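Local structure of transcriptional regulator (Rhodococcus jostii, 5CYV) at residues 43-55 and 93-106. The protein probably binds DNA as a MarR-family transcriptional regulator of p-hydroxycinnamate metabolism and binds p-coumaroyl-CoA. Sequence-based numbering, arbitrary orientation.
Sequences LVLACEQAEGVNQ and NKLIAATEEGRRLR
Arg103 NH2 is gripped by Gln49 O at 3.1 Å, lying in the guanidinium plane, and by a water it shares with Ala98 O. Arg103 NH1 reaches Cys47 O at 2.9 Å, on a lone pair in the carbonyl plane. The site belongs to the winged helix-turn-helix of the MarR fold, where the loop after helix 37-47 meets strand 94-98 of the wing and the start of helix 100-121. Arg103 runs extended from CG to NE (chi2 -176°, chi3 -179°), which carries its guanidinium back over Ala98 CB to the carbonyls of Cys47 and Gln49 in the turn where the chain leaves helix 37-47. With an alanine here both donors go, and those two carbonyls would probably lose their tie to helix 100-121. Further along, Val53 and Ile96 form a single antiparallel hydrogen-bonded bridge, Ile96 N to Val53 O at 2.8 Å and Val53 N to Ile96 O at 2.9 Å, so the loop pairs briefly with one edge of strand 94-98. Gly52, with no side chain, brings its CA to 3.1 Å from Ile96 O. Strand 82-87 pairs along the other edge of 94-98. Leu95 CD1 rests on Glu51 O, and Cys47 SG sits 3.5 Å from Ala98 CB.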
ATOM      1  N   LEU B  43      14.114 -10.493   5.384  1.00 15.26           N
ATOM      2  CA  LEU B  43      14.946 -10.702   6.583  1.00 15.27           C
ATOM      3  C   LEU B  43      14.056 -11.042   7.795  1.00 17.35           C
ATOM      4  O   LEU B  43      14.341 -11.990   8.569  1.00 17.26           O
ATOM      5  CB  LEU B  43      15.828  -9.473   6.812  1.00 16.40           C
ATOM      6  CG  LEU B  43      16.694  -9.625   8.070  1.00 17.15           C
ATOM      7  CD1 LEU B  43      17.632 -10.836   7.954  1.00 18.37           C
ATOM      8  CD2 LEU B  43      17.538  -8.356   8.252  1.00 19.68           C
ATOM      9  N   VAL B  44      12.960 -10.286   7.980  1.00 15.62           N
ATOM     10  CA  VAL B  44      12.067 -10.528   9.096  1.00 18.06           C
ATOM     11  C   VAL B  44      11.488 -11.933   8.991  1.00 16.92           C
ATOM     12  O   VAL B  44      11.450 -12.707   9.975  1.00 18.21           O
ATOM     13  CB  VAL B  44      10.978  -9.501   9.095  1.00 18.23           C
ATOM     14  CG1 VAL B  44       9.817  -9.936  10.017  1.00 21.76           C
ATOM     15  CG2 VAL B  44      11.581  -8.180   9.562  1.00 19.18           C
ATOM     16  N   LEU B  45      11.080 -12.308   7.778  1.00 15.98           N
ATOM     17  CA  LEU B  45      10.427 -13.621   7.632  1.00 16.97           C
ATOM     18  C   LEU B  45      11.420 -14.761   7.846  1.00 18.52           C
ATOM     19  O   LEU B  45      11.050 -15.801   8.415  1.00 21.64           O
ATOM     20  CB  LEU B  45       9.741 -13.740   6.249  1.00 17.26           C
ATOM     21  CG  LEU B  45       8.523 -12.818   6.123  1.00 17.94           C
ATOM     22  CD1 LEU B  45       8.112 -12.703   4.658  1.00 17.94           C
ATOM     23  CD2 LEU B  45       7.339 -13.292   6.927  1.00 20.57           C
ATOM     24  N   ALA B  46      12.666 -14.560   7.486  1.00 17.48           N
ATOM     25  CA  ALA B  46      13.683 -15.571   7.763  1.00 18.14           C
ATOM     26  C   ALA B  46      13.924 -15.691   9.264  1.00 22.28           C
ATOM     27  O   ALA B  46      14.080 -16.796   9.775  1.00 21.60           O
ATOM     28  CB  ALA B  46      14.976 -15.236   7.036  1.00 19.15           C
ATOM     29  N   CYS B  47      13.972 -14.533   9.936  1.00 18.26           N
ATOM     30  CA  CYS B  47      14.295 -14.566  11.380  1.00 19.86           C
ATOM     31  C   CYS B  47      13.192 -15.250  12.198  1.00 22.10           C
ATOM     32  O   CYS B  47      13.444 -15.735  13.304  1.00 23.47           O
ATOM     33  CB  CYS B  47      14.556 -13.156  11.898  1.00 19.84           C
ATOM     34  SG  CYS B  47      16.150 -12.485  11.327  1.00 21.40           S
ATOM     35  N   GLU B  48      11.951 -15.219  11.687  1.00 20.23           N
ATOM     36  CA  GLU B  48      10.845 -15.808  12.432  1.00 21.69           C
ATOM     37  C   GLU B  48      10.982 -17.320  12.613  1.00 25.25           C
ATOM     38  O   GLU B  48      10.279 -17.874  13.437  1.00 26.48           O
ATOM     39  CB  GLU B  48       9.509 -15.517  11.758  1.00 22.63           C
ATOM     40  CG  GLU B  48       9.147 -14.052  11.904  1.00 23.72           C
ATOM     41  CD  GLU B  48       7.888 -13.646  11.107  1.00 27.20           C
ATOM     42  OE1 GLU B  48       7.252 -14.519  10.450  1.00 25.65           O
ATOM     43  OE2 GLU B  48       7.549 -12.421  11.188  1.00 23.64           O
ATOM     44  N   GLN B  49      11.842 -17.977  11.818  1.00 23.25           N
ATOM     45  CA  GLN B  49      11.994 -19.416  11.848  1.00 25.50           C
ATOM     46  C   GLN B  49      13.362 -19.731  12.403  1.00 24.84           C
ATOM     47  O   GLN B  49      14.342 -19.063  12.057  1.00 25.30           O
ATOM     48  CB  GLN B  49      11.870 -19.997  10.430  1.00 30.17           C
ATOM     49  CG  GLN B  49      10.640 -19.439   9.668  1.00 30.58           C
ATOM     50  CD  GLN B  49       9.350 -19.852  10.368  1.00 34.43           C
ATOM     51  OE1 GLN B  49       9.292 -20.922  10.999  1.00 35.59           O
ATOM     52  NE2 GLN B  49       8.320 -19.036  10.267  1.00 34.40           N
ATOM     53  N   ALA B  50      13.456 -20.798  13.164  1.00 28.15           N
ATOM     54  CA  ALA B  50      14.748 -21.185  13.704  1.00 32.68           C
ATOM     55  C   ALA B  50      15.687 -21.678  12.637  1.00 26.01           C
ATOM     56  O   ALA B  50      16.872 -21.340  12.634  1.00 31.60           O
ATOM     57  CB  ALA B  50      14.569 -22.267  14.784  1.00 35.15           C
ATOM     58  N   GLU B  51      15.179 -22.460  11.708  1.00 29.22           N
ATOM     59  CA  GLU B  51      16.062 -23.032  10.716  1.00 30.43           C
ATOM     60  C   GLU B  51      16.055 -22.298   9.386  1.00 26.36           C
ATOM     61  O   GLU B  51      16.896 -22.570   8.523  1.00 28.62           O
ATOM     62  CB  GLU B  51      15.696 -24.494  10.489  1.00 38.73           C
ATOM     63  CG  GLU B  51      16.000 -25.377  11.696  1.00 45.01           C
ATOM     64  CD  GLU B  51      17.493 -25.413  12.061  1.00 54.85           C
ATOM     65  OE1 GLU B  51      18.347 -25.441  11.143  1.00 39.37           O
ATOM     66  OE2 GLU B  51      17.805 -25.408  13.276  1.00 58.76           O
ATOM     67  N   GLY B  52      15.150 -21.352   9.233  1.00 24.24           N
ATOM     68  CA  GLY B  52      15.001 -20.663   7.962  1.00 20.65           C
ATOM     69  C   GLY B  52      13.605 -20.814   7.395  1.00 23.53           C
ATOM     70  O   GLY B  52      12.808 -21.621   7.875  1.00 26.99           O
ATOM     71  N   VAL B  53      13.381 -20.072   6.318  1.00 20.50           N
ATOM     72  CA  VAL B  53      12.083 -19.996   5.658  1.00 22.57           C
ATOM     73  C   VAL B  53      12.251 -20.319   4.172  1.00 20.80           C
ATOM     74  O   VAL B  53      13.236 -19.949   3.518  1.00 22.94           O
ATOM     75  CB  VAL B  53      11.436 -18.603   5.829  1.00 21.73           C
ATOM     76  CG1 VAL B  53      12.243 -17.528   5.114  1.00 22.44           C
ATOM     77  CG2 VAL B  53       9.989 -18.623   5.323  1.00 24.79           C
ATOM     78  N   ASN B  54      11.252 -21.019   3.650  1.00 23.84           N
ATOM     79  CA  ASN B  54      11.185 -21.347   2.246  1.00 26.89           C
ATOM     80  C   ASN B  54      10.873 -20.175   1.316  1.00 26.30           C
ATOM     81  O   ASN B  54      10.080 -19.316   1.666  1.00 23.72           O
ATOM     82  CB  ASN B  54      10.076 -22.428   2.160  1.00 45.00           C
ATOM     83  CG  ASN B  54      10.018 -23.147   0.860  1.00 53.24           C
ATOM     84  OD1 ASN B  54      10.057 -22.552  -0.209  1.00 52.25           O
ATOM     85  ND2 ASN B  54       9.859 -24.462   0.940  1.00 68.43           N
ATOM     86  N   GLN B  55      11.544 -20.077   0.177  1.00 23.58           N
ATOM     87  CA  GLN B  55      11.307 -18.984  -0.783  1.00 24.99           C
ATOM     88  C   GLN B  55       9.827 -18.849  -1.150  1.00 27.03           C
ATOM     89  O   GLN B  55       9.301 -17.718  -1.304  1.00 23.39           O
ATOM     90  CB  GLN B  55      12.153 -19.213  -2.052  1.00 27.90           C
ATOM     91  CG  GLN B  55      12.091 -18.104  -3.125  1.00 29.15           C
ATOM     92  CD  GLN B  55      12.585 -18.588  -4.486  1.00 43.12           C
ATOM     93  OE1 GLN B  55      11.818 -19.101  -5.301  1.00 46.78           O
ATOM     94  NE2 GLN B  55      13.872 -18.429  -4.728  1.00 43.52           N
ATOM     95  N   ASN B  93      14.386 -29.393   0.692  1.00 30.15           N
ATOM     96  CA  ASN B  93      13.711 -28.154   1.069  1.00 30.09           C
ATOM     97  C   ASN B  93      14.772 -27.075   1.288  1.00 25.06           C
ATOM     98  O   ASN B  93      15.444 -27.050   2.313  1.00 28.80           O
ATOM     99  CB  ASN B  93      12.858 -28.369   2.337  1.00 26.79           C
ATOM    100  CG  ASN B  93      11.989 -27.153   2.697  1.00 25.59           C
ATOM    101  OD1 ASN B  93      11.528 -26.418   1.813  1.00 30.15           O
ATOM    102  ND2 ASN B  93      11.766 -26.946   3.982  1.00 29.57           N
ATOM    103  N   LYS B  94      14.900 -26.157   0.345  1.00 28.31           N
ATOM    104  CA  LYS B  94      15.877 -25.106   0.469  1.00 24.61           C
ATOM    105  C   LYS B  94      15.327 -24.027   1.391  1.00 30.62           C
ATOM    106  O   LYS B  94      14.139 -23.650   1.259  1.00 30.75           O
ATOM    107  CB  LYS B  94      16.213 -24.526  -0.889  1.00 25.87           C
ATOM    108  CG  LYS B  94      16.903 -25.612  -1.767  1.00 36.86           C
ATOM    109  CD  LYS B  94      17.184 -25.109  -3.140  1.00 46.84           C
ATOM    110  CE  LYS B  94      17.772 -26.203  -4.035  1.00 53.99           C
ATOM    111  NZ  LYS B  94      17.882 -25.669  -5.408  1.00 62.93           N
ATOM    112  N   LEU B  95      16.149 -23.588   2.342  1.00 24.78           N
ATOM    113  CA  LEU B  95      15.727 -22.549   3.281  1.00 23.23           C
ATOM    114  C   LEU B  95      16.604 -21.328   3.207  1.00 27.53           C
ATOM    115  O   LEU B  95      17.812 -21.393   2.906  1.00 23.47           O
ATOM    116  CB  LEU B  95      15.715 -23.091   4.712  1.00 20.20           C
ATOM    117  CG  LEU B  95      14.769 -24.254   4.979  1.00 21.54           C
ATOM    118  CD1 LEU B  95      14.966 -24.657   6.414  1.00 26.86           C
ATOM    119  CD2 LEU B  95      13.261 -23.913   4.734  1.00 23.60           C
ATOM    120  N   ILE B  96      15.993 -20.183   3.464  1.00 22.25           N
ATOM    121  CA  ILE B  96      16.693 -18.920   3.645  1.00 20.33           C
ATOM    122  C   ILE B  96      16.836 -18.706   5.145  1.00 21.40           C
ATOM    123  O   ILE B  96      15.834 -18.555   5.848  1.00 20.90           O
ATOM    124  CB  ILE B  96      15.871 -17.761   3.014  1.00 20.57           C
ATOM    125  CG1 ILE B  96      15.622 -18.015   1.520  1.00 22.73           C
ATOM    126  CG2 ILE B  96      16.587 -16.414   3.252  1.00 22.21           C
ATOM    127  CD1 ILE B  96      14.274 -17.449   1.076  1.00 23.62           C
ATOM    128  N   ALA B  97      18.059 -18.839   5.639  1.00 21.06           N
ATOM    129  CA  ALA B  97      18.292 -18.779   7.096  1.00 20.66           C
ATOM    130  C   ALA B  97      19.022 -17.530   7.511  1.00 18.00           C
ATOM    131  O   ALA B  97      20.054 -17.176   6.952  1.00 20.06           O
ATOM    132  CB  ALA B  97      19.125 -20.034   7.561  1.00 22.06           C
ATOM    133  N   ALA B  98      18.524 -16.890   8.558  1.00 20.85           N
ATOM    134  CA  ALA B  98      19.213 -15.738   9.060  1.00 20.02           C
ATOM    135  C   ALA B  98      20.487 -16.078   9.772  1.00 22.63           C
ATOM    136  O   ALA B  98      20.599 -17.096  10.460  1.00 23.95           O
ATOM    137  CB  ALA B  98      18.284 -14.980  10.016  1.00 20.24           C
ATOM    138  N   THR B  99      21.493 -15.215   9.615  1.00 20.83           N
ATOM    139  CA  THR B  99      22.725 -15.375  10.369  1.00 21.66           C
ATOM    140  C   THR B  99      22.660 -14.640  11.688  1.00 21.68           C
ATOM    141  O   THR B  99      21.712 -13.889  11.892  1.00 20.27           O
ATOM    142  CB  THR B  99      23.922 -14.822   9.577  1.00 21.93           C
ATOM    143  OG1 THR B  99      23.721 -13.427   9.359  1.00 20.48           O
ATOM    144  CG2 THR B  99      24.051 -15.497   8.171  1.00 25.21           C
ATOM    145  N   GLU B 100      23.651 -14.820  12.554  1.00 22.11           N
ATOM    146  CA  GLU B 100      23.715 -13.997  13.765  1.00 27.40           C
ATOM    147  C   GLU B 100      23.669 -12.498  13.451  1.00 24.43           C
ATOM    148  O   GLU B 100      22.940 -11.713  14.094  1.00 23.89           O
ATOM    149  CB  GLU B 100      24.995 -14.356  14.532  1.00 28.01           C
ATOM    150  CG  GLU B 100      25.684 -13.204  15.202  1.00 51.80           C
ATOM    151  CD  GLU B 100      26.528 -13.652  16.390  1.00 74.55           C
ATOM    152  OE1 GLU B 100      27.038 -14.800  16.369  1.00 76.88           O
ATOM    153  OE2 GLU B 100      26.682 -12.850  17.338  1.00 90.70           O
ATOM    154  N   GLU B 101      24.406 -12.075  12.430  1.00 22.68           N
ATOM    155  CA  GLU B 101      24.404 -10.655  12.051  1.00 23.55           C
ATOM    156  C   GLU B 101      23.045 -10.203  11.480  1.00 22.08           C
ATOM    157  O   GLU B 101      22.527  -9.111  11.784  1.00 19.88           O
ATOM    158  CB  GLU B 101      25.527 -10.402  11.045  1.00 25.33           C
ATOM    159  CG  GLU B 101      25.593  -8.992  10.495  1.00 35.39           C
ATOM    160  CD  GLU B 101      25.687  -7.909  11.570  1.00 54.64           C
ATOM    161  OE1 GLU B 101      26.283  -8.134  12.649  1.00 49.53           O
ATOM    162  OE2 GLU B 101      25.149  -6.802  11.326  1.00 63.08           O
ATOM    163  N   GLY B 102      22.424 -11.086  10.710  1.00 20.77           N
ATOM    164  CA  GLY B 102      21.067 -10.834  10.242  1.00 17.56           C
ATOM    165  C   GLY B 102      20.055 -10.681  11.391  1.00 18.36           C
ATOM    166  O   GLY B 102      19.188  -9.817  11.323  1.00 18.87           O
ATOM    167  N   ARG B 103      20.185 -11.490  12.420  1.00 19.14           N
ATOM    168  CA  ARG B 103      19.242 -11.374  13.544  1.00 18.73           C
ATOM    169  C   ARG B 103      19.487 -10.069  14.271  1.00 19.96           C
ATOM    170  O   ARG B 103      18.520  -9.393  14.714  1.00 20.80           O
ATOM    171  CB  ARG B 103      19.336 -12.563  14.502  1.00 22.62           C
ATOM    172  CG  ARG B 103      18.881 -13.858  13.868  1.00 22.04           C
ATOM    173  CD  ARG B 103      18.893 -15.047  14.863  1.00 23.37           C
ATOM    174  NE  ARG B 103      18.458 -16.258  14.117  1.00 28.18           N
ATOM    175  CZ  ARG B 103      17.177 -16.542  13.843  1.00 27.23           C
ATOM    176  NH1 ARG B 103      16.187 -15.759  14.307  1.00 24.85           N
ATOM    177  NH2 ARG B 103      16.892 -17.631  13.143  1.00 30.63           N
ATOM    178  N   ARG B 104      20.754  -9.687  14.411  1.00 22.53           N
ATOM    179  CA  ARG B 104      21.043  -8.436  15.124  1.00 21.49           C
ATOM    180  C   ARG B 104      20.494  -7.230  14.327  1.00 20.97           C
ATOM    181  O   ARG B 104      19.890  -6.299  14.897  1.00 22.69           O
ATOM    182  CB  ARG B 104      22.552  -8.308  15.371  1.00 25.21           C
ATOM    183  CG  ARG B 104      23.008  -6.924  15.795  1.00 37.01           C
ATOM    184  CD  ARG B 104      24.378  -6.516  15.205  1.00 53.62           C
ATOM    185  NE  ARG B 104      24.210  -5.635  14.045  1.00 67.56           N
ATOM    186  CZ  ARG B 104      23.737  -4.384  14.078  1.00 63.02           C
ATOM    187  NH1 ARG B 104      23.375  -3.806  15.224  1.00 64.11           N
ATOM    188  NH2 ARG B 104      23.630  -3.703  12.942  1.00 73.26           N
ATOM    189  N   LEU B 105      20.647  -7.248  13.005  1.00 19.91           N
ATOM    190  CA  LEU B 105      20.141  -6.156  12.176  1.00 19.01           C
ATOM    191  C   LEU B 105      18.631  -6.164  12.165  1.00 17.74           C
ATOM    192  O   LEU B 105      17.990  -5.107  12.173  1.00 19.66           O
ATOM    193  CB  LEU B 105      20.698  -6.276  10.749  1.00 20.00           C
ATOM    194  CG  LEU B 105      20.314  -5.088   9.877  1.00 21.03           C
ATOM    195  CD1 LEU B 105      20.966  -3.812  10.388  1.00 25.31           C
ATOM    196  CD2 LEU B 105      20.676  -5.356   8.386  1.00 22.76           C
ATOM    197  N   ARG B 106      18.059  -7.360  12.188  1.00 18.25           N
ATOM    198  CA  ARG B 106      16.610  -7.443  12.158  1.00 18.06           C
ATOM    199  C   ARG B 106      16.035  -6.860  13.442  1.00 19.47           C
ATOM    200  O   ARG B 106      15.006  -6.184  13.415  1.00 20.96           O
ATOM    201  CB  ARG B 106      16.157  -8.894  11.988  1.00 18.93           C
ATOM    202  CG  ARG B 106      14.715  -9.145  12.394  1.00 22.67           C
ATOM    203  CD  ARG B 106      14.601 -10.349  13.314  1.00 58.79           C
ATOM    204  NE  ARG B 106      13.240 -10.535  13.807  1.00 63.87           N
ATOM    205  CZ  ARG B 106      12.745  -9.930  14.883  1.00 69.41           C
ATOM    206  NH1 ARG B 106      13.502  -9.097  15.584  1.00 66.91           N
ATOM    207  NH2 ARG B 106      11.495 -10.160  15.258  1.00 66.95           N
TER
HETATM  208  O   HOH W   1      16.455 -18.228   9.903  1.00 26.45           O
HETATM  209  O   HOH W   2      18.834 -18.960  11.512  1.00 31.73           O
HETATM  210  O   HOH W   3      13.760 -21.734  -0.711  1.00 29.69           O